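Proximal thread matrix protein 1 (Mytilus galloprovincialis, PDB 4CN9) probably binds collagen through von Willebrand factor type A domains, as a zinc-binding matrix protein of the mussel byssus. Local coordinates at residues Val52-Ser63 and Asp164-Gly175; Gly109-Asn117 and His148-Gly159. All coordinates share one frame; numbering follows the deposited sequence.

Contact 1 is core and contact 2 lies nearer the surface of the same von Willebrand factor type A domain, their centres about 11 Å apart. Contact 1 joins strands 54-61 and 166-173, neighbours in the middle of the six-stranded sheet, by regular backbone bonds and apolar side chains, and ends in a metal site. Contact 2 ties the outermost strand 110-112 and the chain after it to the end of helix 142-153, using a histidine, a glutamate and two waters where contact 1 uses aliphatic groups. Phe-154 connects them: its ring packs on Ile-57, Lys-167 and Val-169 of contact 1.

Contact 1: residues Val52-Ser63 and Asp164-Gly175; sequences VQADIIVLFDDS and DKQKIVILMTDG. With ZN (zinc ion), chain C.
The carboxylate of Asp-61 is gripped at both oxygens: OD2 takes the Thr-173 hydroxyl on its anti lone pair and the backbone N of Asp-174 from above the plane, while OD1 receives the backbone N and OG of Ser-63. The carboxylate of Asp-174 stands nearly perpendicular to it, the planes 83° apart. This is the MIDAS end of a vWA domain, where two parallel central strands, 54-61 and 166-173, deliver their loops to one zinc ion. Ser-63 OG binds the zinc at 2.2 Å and Asp-174 OD1 at 2.1 Å; Ser-65 and three waters complete the shell. Asp-61 is a second-shell residue, since its OD2 accepts from a zinc-bound water at 2.7 Å. With CG anti to the backbone N (chi1 -177°), its carboxylate reaches over to the loop of the other strand. An asparagine in its place would probably leave either the two Ser-63 donors, or Thr-173 OG1, the Asp-174 N-H and the zinc-bound water, facing an NH2 instead of an acceptor.

Behind the site the strands run in register, and backbone bonds such as Ile-57 N to Ile-168 O, 2.8 Å, hold them together. Beta-branched and other aliphatic residues suit this buried sheet, which has helices on both faces. On one face Ile-56 lies alongside Ile-168 and Ile-170, all pointing the same way, and Ala-54 is small enough to receive Ile-168 CD1 at 3.7 Å from its CB. On the other, Leu-59 crosses Leu-171, whose CD1 lies 4.0 Å from Leu-59 CB. At the far end Val-52 CG1 rests 3.6 Å from Gln-166 CG, just beyond the bond from Gln-166 N to Gln-53 O.

Contact 2: residues Gly109-Asn117 and His148-Gly159; sequences GVKTAFPLN and HVRENSFSGAEG
Thr-112 OG1 is held by His-148 NE2, which donates at 2.9 Å from almost within its ring plane, and by a water that also meets Ser-153 OG and Glu-158 OE1. Histidine suits this place because its edge and its face are both used. Val-110 CG1 sits over the ring, 3.7 Å from the centroid and 19° off the normal, in a CH-pi contact, with CB of Asn-152 on the opposite face. The imidazole reaches the strand because CG lies anti to the backbone N of His-148 (chi1 -178°).

Glu-158 OE1 accepts from a second water as well, at 2.7 Å, and this water links Leu-116 N to Ser-153 O. The same carboxylate oxygen touches Pro-115 CB at 3.6 Å. Leu-116 turns inward, its CD1 meeting Phe-154 CD1 at 4.3 Å. Beside it, Asn-117 N makes a weak bond to Glu-158 O. Gly-159, with phi 106°, packs where a side chain would strike Asn-117 CB. The arrangement belongs to the edge of the vWA fold, where the outermost, antiparallel strand 110-112 and the chain beyond its beta bulge close over the C-terminal end of helix 142-153.

Contact 1: residues Val52-Ser63 and Asp164-Gly175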
# COMPACT_ATOMS: atom_id res chain seq x y z
N VAL A 52 12.04 9.06 12.75
CA VAL A 52 10.83 8.47 13.32
C VAL A 52 11.16 7.39 14.34
O VAL A 52 12.09 6.62 14.12
CB VAL A 52 9.93 7.88 12.21
CG1 VAL A 52 8.69 7.21 12.80
CG2 VAL A 52 9.52 8.98 11.23
N GLN A 53 10.41 7.33 15.44
CA GLN A 53 10.60 6.29 16.44
C GLN A 53 9.90 5.01 16.00
O GLN A 53 8.69 5.00 15.78
CB GLN A 53 10.08 6.73 17.81
CG GLN A 53 10.96 7.79 18.45
CD GLN A 53 10.39 8.31 19.75
OE1 GLN A 53 9.60 7.63 20.42
NE2 GLN A 53 10.78 9.53 20.12
N ALA A 54 10.66 3.93 15.89
CA ALA A 54 10.16 2.73 15.23
C ALA A 54 10.75 1.46 15.83
O ALA A 54 11.86 1.48 16.38
CB ALA A 54 10.48 2.78 13.74
N ASP A 55 9.99 0.38 15.73
CA ASP A 55 10.50 -0.98 15.92
C ASP A 55 10.58 -1.60 14.51
O ASP A 55 9.57 -1.74 13.81
CB ASP A 55 9.59 -1.79 16.86
CG ASP A 55 9.69 -1.34 18.33
OD1 ASP A 55 10.78 -0.91 18.77
OD2 ASP A 55 8.67 -1.46 19.06
N ILE A 56 11.80 -1.89 14.07
CA ILE A 56 12.04 -2.37 12.71
C ILE A 56 12.49 -3.83 12.73
O ILE A 56 13.44 -4.19 13.42
CB ILE A 56 13.10 -1.51 12.01
CG1 ILE A 56 12.68 -0.03 12.00
CG2 ILE A 56 13.31 -2.00 10.60
CD1 ILE A 56 13.84 0.93 12.16
N ILE A 57 11.78 -4.67 11.98
CA ILE A 57 12.15 -6.06 11.79
C ILE A 57 12.53 -6.28 10.35
O ILE A 57 11.77 -5.98 9.44
CB ILE A 57 10.98 -7.00 12.14
CG1 ILE A 57 10.55 -6.78 13.60
CG2 ILE A 57 11.37 -8.45 11.88
CD1 ILE A 57 11.59 -7.22 14.63
N VAL A 58 13.74 -6.79 10.13
CA VAL A 58 14.13 -7.28 8.81
C VAL A 58 13.94 -8.79 8.72
O VAL A 58 14.42 -9.54 9.56
CB VAL A 58 15.60 -6.93 8.49
CG1 VAL A 58 16.02 -7.54 7.17
CG2 VAL A 58 15.78 -5.42 8.49
N LEU A 59 13.21 -9.21 7.69
CA LEU A 59 12.96 -10.61 7.37
C LEU A 59 13.91 -10.97 6.23
O LEU A 59 13.77 -10.49 5.10
CB LEU A 59 11.49 -10.76 6.97
CG LEU A 59 10.72 -12.07 7.10
CD1 LEU A 59 11.06 -12.89 8.34
CD2 LEU A 59 9.24 -11.72 7.08
N PHE A 60 14.89 -11.80 6.56
CA PHE A 60 16.11 -12.01 5.80
C PHE A 60 16.07 -13.43 5.23
O PHE A 60 16.16 -14.39 5.98
CB PHE A 60 17.26 -11.83 6.81
CG PHE A 60 18.65 -11.88 6.24
CD1 PHE A 60 19.22 -13.08 5.80
CD2 PHE A 60 19.42 -10.72 6.19
CE1 PHE A 60 20.51 -13.10 5.30
CE2 PHE A 60 20.71 -10.74 5.69
CZ PHE A 60 21.26 -11.92 5.26
N ASP A 61 15.91 -13.56 3.91
CA ASP A 61 15.90 -14.85 3.20
C ASP A 61 17.26 -15.53 3.37
O ASP A 61 18.28 -14.94 3.00
CB ASP A 61 15.59 -14.58 1.72
CG ASP A 61 15.46 -15.84 0.84
OD1 ASP A 61 16.13 -16.87 1.07
OD2 ASP A 61 14.68 -15.77 -0.13
N ASP A 62 17.29 -16.74 3.97
CA ASP A 62 18.56 -17.50 4.04
C ASP A 62 18.48 -18.83 3.30
O ASP A 62 19.07 -19.82 3.73
CB ASP A 62 19.12 -17.63 5.47
CG ASP A 62 18.25 -18.47 6.42
OD1 ASP A 62 17.10 -18.84 6.08
OD2 ASP A 62 18.75 -18.76 7.53
N SER A 63 17.79 -18.83 2.17
CA SER A 63 17.70 -20.00 1.29
C SER A 63 19.02 -20.28 0.56
O SER A 63 19.81 -19.37 0.31
CB SER A 63 16.58 -19.82 0.24
OG SER A 63 16.84 -18.73 -0.66
N ASP A 164 3.84 4.26 21.13
CA ASP A 164 4.42 5.44 20.49
C ASP A 164 5.33 5.06 19.32
O ASP A 164 5.95 5.92 18.71
CB ASP A 164 5.25 6.26 21.49
CG ASP A 164 4.47 6.63 22.75
OD1 ASP A 164 3.22 6.61 22.74
OD2 ASP A 164 5.13 6.94 23.77
N LYS A 165 5.42 3.77 19.01
CA LYS A 165 6.38 3.34 17.99
C LYS A 165 5.73 2.83 16.71
O LYS A 165 4.80 2.03 16.75
CB LYS A 165 7.35 2.32 18.60
CG LYS A 165 8.28 2.97 19.61
CD LYS A 165 9.73 2.58 19.42
CE LYS A 165 10.03 1.38 20.30
NZ LYS A 165 11.48 1.07 20.41
N GLN A 166 6.22 3.31 15.57
CA GLN A 166 5.81 2.77 14.29
C GLN A 166 6.39 1.36 14.14
O GLN A 166 7.55 1.12 14.47
CB GLN A 166 6.35 3.64 13.15
CG GLN A 166 5.81 5.05 13.14
CD GLN A 166 4.38 5.10 12.65
OE1 GLN A 166 3.95 4.26 11.85
NE2 GLN A 166 3.62 6.08 13.14
N LYS A 167 5.58 0.44 13.64
CA LYS A 167 6.04 -0.92 13.37
C LYS A 167 6.32 -1.10 11.88
O LYS A 167 5.44 -0.85 11.06
CB LYS A 167 4.99 -1.94 13.80
CG LYS A 167 4.75 -1.95 15.30
CD LYS A 167 4.00 -3.20 15.68
CE LYS A 167 2.85 -2.90 16.60
NZ LYS A 167 1.67 -2.44 15.82
N ILE A 168 7.54 -1.53 11.56
CA ILE A 168 7.99 -1.68 10.19
C ILE A 168 8.67 -3.04 9.96
O ILE A 168 9.51 -3.48 10.77
CB ILE A 168 9.01 -0.58 9.81
CG1 ILE A 168 8.43 0.81 10.10
CG2 ILE A 168 9.41 -0.70 8.33
CD1 ILE A 168 9.48 1.87 10.25
N VAL A 169 8.29 -3.69 8.86
CA VAL A 169 8.91 -4.94 8.41
C VAL A 169 9.48 -4.74 7.02
O VAL A 169 8.78 -4.27 6.10
CB VAL A 169 7.88 -6.11 8.36
CG1 VAL A 169 8.49 -7.35 7.75
CG2 VAL A 169 7.35 -6.39 9.73
N ILE A 170 10.76 -5.06 6.88
CA ILE A 170 11.43 -5.02 5.59
C ILE A 170 11.82 -6.45 5.20
O ILE A 170 12.66 -7.08 5.83
CB ILE A 170 12.68 -4.09 5.64
CG1 ILE A 170 12.23 -2.65 5.89
CG2 ILE A 170 13.46 -4.18 4.33
CD1 ILE A 170 13.27 -1.75 6.50
N LEU A 171 11.13 -6.95 4.18
CA LEU A 171 11.33 -8.31 3.67
C LEU A 171 12.30 -8.29 2.49
O LEU A 171 12.16 -7.48 1.57
CB LEU A 171 9.98 -8.89 3.23
CG LEU A 171 9.95 -10.15 2.36
CD1 LEU A 171 10.40 -11.34 3.14
CD2 LEU A 171 8.55 -10.37 1.82
N MET A 172 13.29 -9.18 2.54
CA MET A 172 14.27 -9.33 1.46
C MET A 172 14.25 -10.78 0.99
O MET A 172 14.51 -11.68 1.79
CB MET A 172 15.67 -8.98 1.96
CG MET A 172 15.80 -7.58 2.55
SD MET A 172 17.42 -7.34 3.36
CE MET A 172 18.48 -7.55 1.95
N THR A 173 13.97 -11.01 -0.28
CA THR A 173 13.93 -12.39 -0.79
C THR A 173 14.42 -12.53 -2.23
O THR A 173 14.34 -11.60 -3.02
CB THR A 173 12.51 -12.96 -0.66
OG1 THR A 173 12.50 -14.35 -1.04
CG2 THR A 173 11.54 -12.19 -1.51
N ASP A 174 14.97 -13.71 -2.54
CA ASP A 174 15.35 -14.01 -3.91
C ASP A 174 14.49 -15.13 -4.48
O ASP A 174 14.84 -15.75 -5.49
CB ASP A 174 16.84 -14.39 -3.99
CG ASP A 174 17.11 -15.85 -3.64
OD1 ASP A 174 16.38 -16.46 -2.80
OD2 ASP A 174 18.08 -16.40 -4.22
N GLY A 175 13.34 -15.37 -3.85
CA GLY A 175 12.54 -16.52 -4.24
C GLY A 175 11.04 -16.29 -4.15
O GLY A 175 10.57 -15.23 -3.76
ZN ZN C . 16.04 -18.53 -2.66
O HOH W 1 14.28 -17.88 -1.76
O HOH W 2 15.24 -18.53 -4.62
O HOH W 3 15.48 -20.54 -2.69

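Contact 2: residues Gly109-Asn117 and His148-Gly159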
# COMPACT_ATOMS: atom_id res chain seq x y z
N GLY A 109 11.70 -23.07 7.57
CA GLY A 109 11.45 -22.51 8.89
C GLY A 109 12.04 -21.12 9.10
O GLY A 109 12.57 -20.46 8.19
N VAL A 110 11.96 -20.67 10.34
CA VAL A 110 12.32 -19.33 10.70
C VAL A 110 13.21 -19.36 11.92
O VAL A 110 12.93 -20.09 12.86
CB VAL A 110 11.05 -18.51 11.02
CG1 VAL A 110 11.40 -17.11 11.40
CG2 VAL A 110 10.09 -18.53 9.82
N LYS A 111 14.26 -18.56 11.91
CA LYS A 111 15.13 -18.40 13.08
C LYS A 111 15.26 -16.91 13.41
O LYS A 111 15.60 -16.12 12.54
CB LYS A 111 16.51 -18.96 12.78
CG LYS A 111 17.50 -18.80 13.92
CD LYS A 111 18.93 -19.13 13.53
CE LYS A 111 19.87 -18.75 14.69
NZ LYS A 111 21.30 -19.09 14.43
N THR A 112 14.97 -16.52 14.65
CA THR A 112 15.22 -15.15 15.08
C THR A 112 16.71 -14.99 15.30
O THR A 112 17.28 -15.69 16.12
CB THR A 112 14.46 -14.81 16.37
OG1 THR A 112 13.05 -14.73 16.07
CG2 THR A 112 14.91 -13.47 16.93
N ALA A 113 17.35 -14.10 14.53
CA ALA A 113 18.77 -13.84 14.74
C ALA A 113 18.96 -13.09 16.05
O ALA A 113 19.80 -13.44 16.87
CB ALA A 113 19.37 -13.07 13.58
N PHE A 114 18.18 -12.04 16.23
CA PHE A 114 18.13 -11.34 17.51
C PHE A 114 16.83 -10.55 17.58
O PHE A 114 16.32 -10.09 16.55
CB PHE A 114 19.36 -10.46 17.75
CG PHE A 114 19.63 -9.45 16.65
CD1 PHE A 114 19.04 -8.19 16.68
CD2 PHE A 114 20.48 -9.76 15.60
CE1 PHE A 114 19.29 -7.27 15.67
CE2 PHE A 114 20.73 -8.85 14.61
CZ PHE A 114 20.13 -7.60 14.64
N PRO A 115 16.26 -10.44 18.78
CA PRO A 115 15.02 -9.68 19.01
C PRO A 115 15.26 -8.17 19.12
O PRO A 115 16.40 -7.73 19.28
CB PRO A 115 14.54 -10.22 20.36
CG PRO A 115 15.79 -10.60 21.07
CD PRO A 115 16.72 -11.12 20.01
N LEU A 116 14.17 -7.40 19.05
CA LEU A 116 14.22 -5.95 19.22
C LEU A 116 14.96 -5.50 20.49
O LEU A 116 15.65 -4.49 20.49
CB LEU A 116 12.79 -5.38 19.26
CG LEU A 116 12.00 -5.44 17.95
CD1 LEU A 116 10.52 -5.29 18.24
CD2 LEU A 116 12.46 -4.38 16.96
N ASN A 117 14.80 -6.25 21.59
CA ASN A 117 15.35 -5.78 22.85
C ASN A 117 16.75 -6.28 23.16
O ASN A 117 17.26 -6.03 24.24
CB ASN A 117 14.39 -6.08 24.02
CG ASN A 117 14.15 -7.57 24.23
OD1 ASN A 117 14.77 -8.42 23.60
ND2 ASN A 117 13.23 -7.88 25.15
N HIS A 148 5.59 -15.62 11.98
CA HIS A 148 6.54 -15.53 13.09
C HIS A 148 6.74 -14.07 13.55
O HIS A 148 6.80 -13.77 14.76
CB HIS A 148 7.87 -16.15 12.66
CG HIS A 148 8.91 -16.16 13.73
ND1 HIS A 148 9.11 -17.24 14.57
CD2 HIS A 148 9.83 -15.23 14.09
CE1 HIS A 148 10.11 -16.97 15.39
NE2 HIS A 148 10.56 -15.76 15.13
N VAL A 149 6.82 -13.16 12.59
CA VAL A 149 7.00 -11.74 12.90
C VAL A 149 5.78 -11.19 13.66
O VAL A 149 5.92 -10.49 14.66
CB VAL A 149 7.30 -10.92 11.62
CG1 VAL A 149 7.16 -9.44 11.88
CG2 VAL A 149 8.71 -11.25 11.10
N ARG A 150 4.58 -11.51 13.19
CA ARG A 150 3.37 -11.07 13.88
C ARG A 150 3.26 -11.64 15.31
O ARG A 150 2.95 -10.92 16.25
CB ARG A 150 2.13 -11.47 13.08
CG ARG A 150 0.82 -11.06 13.75
CD ARG A 150 -0.38 -11.44 12.91
NE ARG A 150 -0.35 -12.82 12.42
CZ ARG A 150 -0.81 -13.88 13.09
NH1 ARG A 150 -1.34 -13.74 14.29
NH2 ARG A 150 -0.74 -15.09 12.54
N GLU A 151 3.53 -12.94 15.47
CA GLU A 151 3.31 -13.62 16.73
C GLU A 151 4.46 -13.45 17.75
O GLU A 151 4.22 -13.45 18.95
CB GLU A 151 3.07 -15.12 16.47
CG GLU A 151 1.79 -15.41 15.68
CD GLU A 151 1.51 -16.91 15.45
OE1 GLU A 151 2.42 -17.75 15.60
OE2 GLU A 151 0.36 -17.25 15.11
N ASN A 152 5.69 -13.30 17.28
CA ASN A 152 6.84 -13.24 18.17
C ASN A 152 7.59 -11.91 18.14
O ASN A 152 7.86 -11.32 19.19
CB ASN A 152 7.84 -14.36 17.84
CG ASN A 152 7.29 -15.74 18.14
OD1 ASN A 152 6.09 -15.98 18.04
ND2 ASN A 152 8.17 -16.66 18.51
N SER A 153 7.94 -11.45 16.94
CA SER A 153 8.91 -10.36 16.79
C SER A 153 8.45 -9.04 17.39
O SER A 153 9.28 -8.28 17.91
CB SER A 153 9.25 -10.14 15.32
OG SER A 153 9.71 -11.32 14.73
N PHE A 154 7.16 -8.74 17.29
CA PHE A 154 6.62 -7.51 17.84
C PHE A 154 5.98 -7.70 19.20
O PHE A 154 5.36 -6.78 19.74
CB PHE A 154 5.61 -6.90 16.87
CG PHE A 154 6.24 -6.25 15.68
CD1 PHE A 154 7.00 -5.10 15.83
CD2 PHE A 154 6.09 -6.79 14.42
CE1 PHE A 154 7.60 -4.49 14.72
CE2 PHE A 154 6.68 -6.18 13.31
CZ PHE A 154 7.44 -5.03 13.47
N SER A 155 6.13 -8.89 19.79
CA SER A 155 5.50 -9.15 21.09
C SER A 155 6.22 -8.41 22.21
O SER A 155 7.41 -8.12 22.11
CB SER A 155 5.43 -10.65 21.40
OG SER A 155 6.71 -11.22 21.64
N GLY A 156 5.49 -8.12 23.29
CA GLY A 156 6.08 -7.60 24.50
C GLY A 156 7.32 -8.38 24.93
O GLY A 156 8.31 -7.80 25.36
N ALA A 157 7.27 -9.69 24.79
CA ALA A 157 8.36 -10.55 25.27
C ALA A 157 9.68 -10.30 24.53
O ALA A 157 10.76 -10.55 25.07
CB ALA A 157 7.96 -12.01 25.15
N GLU A 158 9.60 -9.81 23.29
CA GLU A 158 10.81 -9.53 22.50
C GLU A 158 11.11 -8.03 22.42
O GLU A 158 12.03 -7.62 21.70
CB GLU A 158 10.70 -10.14 21.08
CG GLU A 158 10.62 -11.67 21.07
CD GLU A 158 11.00 -12.30 19.73
OE1 GLU A 158 11.59 -11.62 18.85
OE2 GLU A 158 10.71 -13.50 19.55
N GLY A 159 10.35 -7.21 23.14
CA GLY A 159 10.63 -5.79 23.22
C GLY A 159 9.69 -4.89 22.43
O GLY A 159 9.84 -3.67 22.41
O HOH W 4 11.94 -12.24 16.37
O HOH W 5 11.91 -9.05 18.10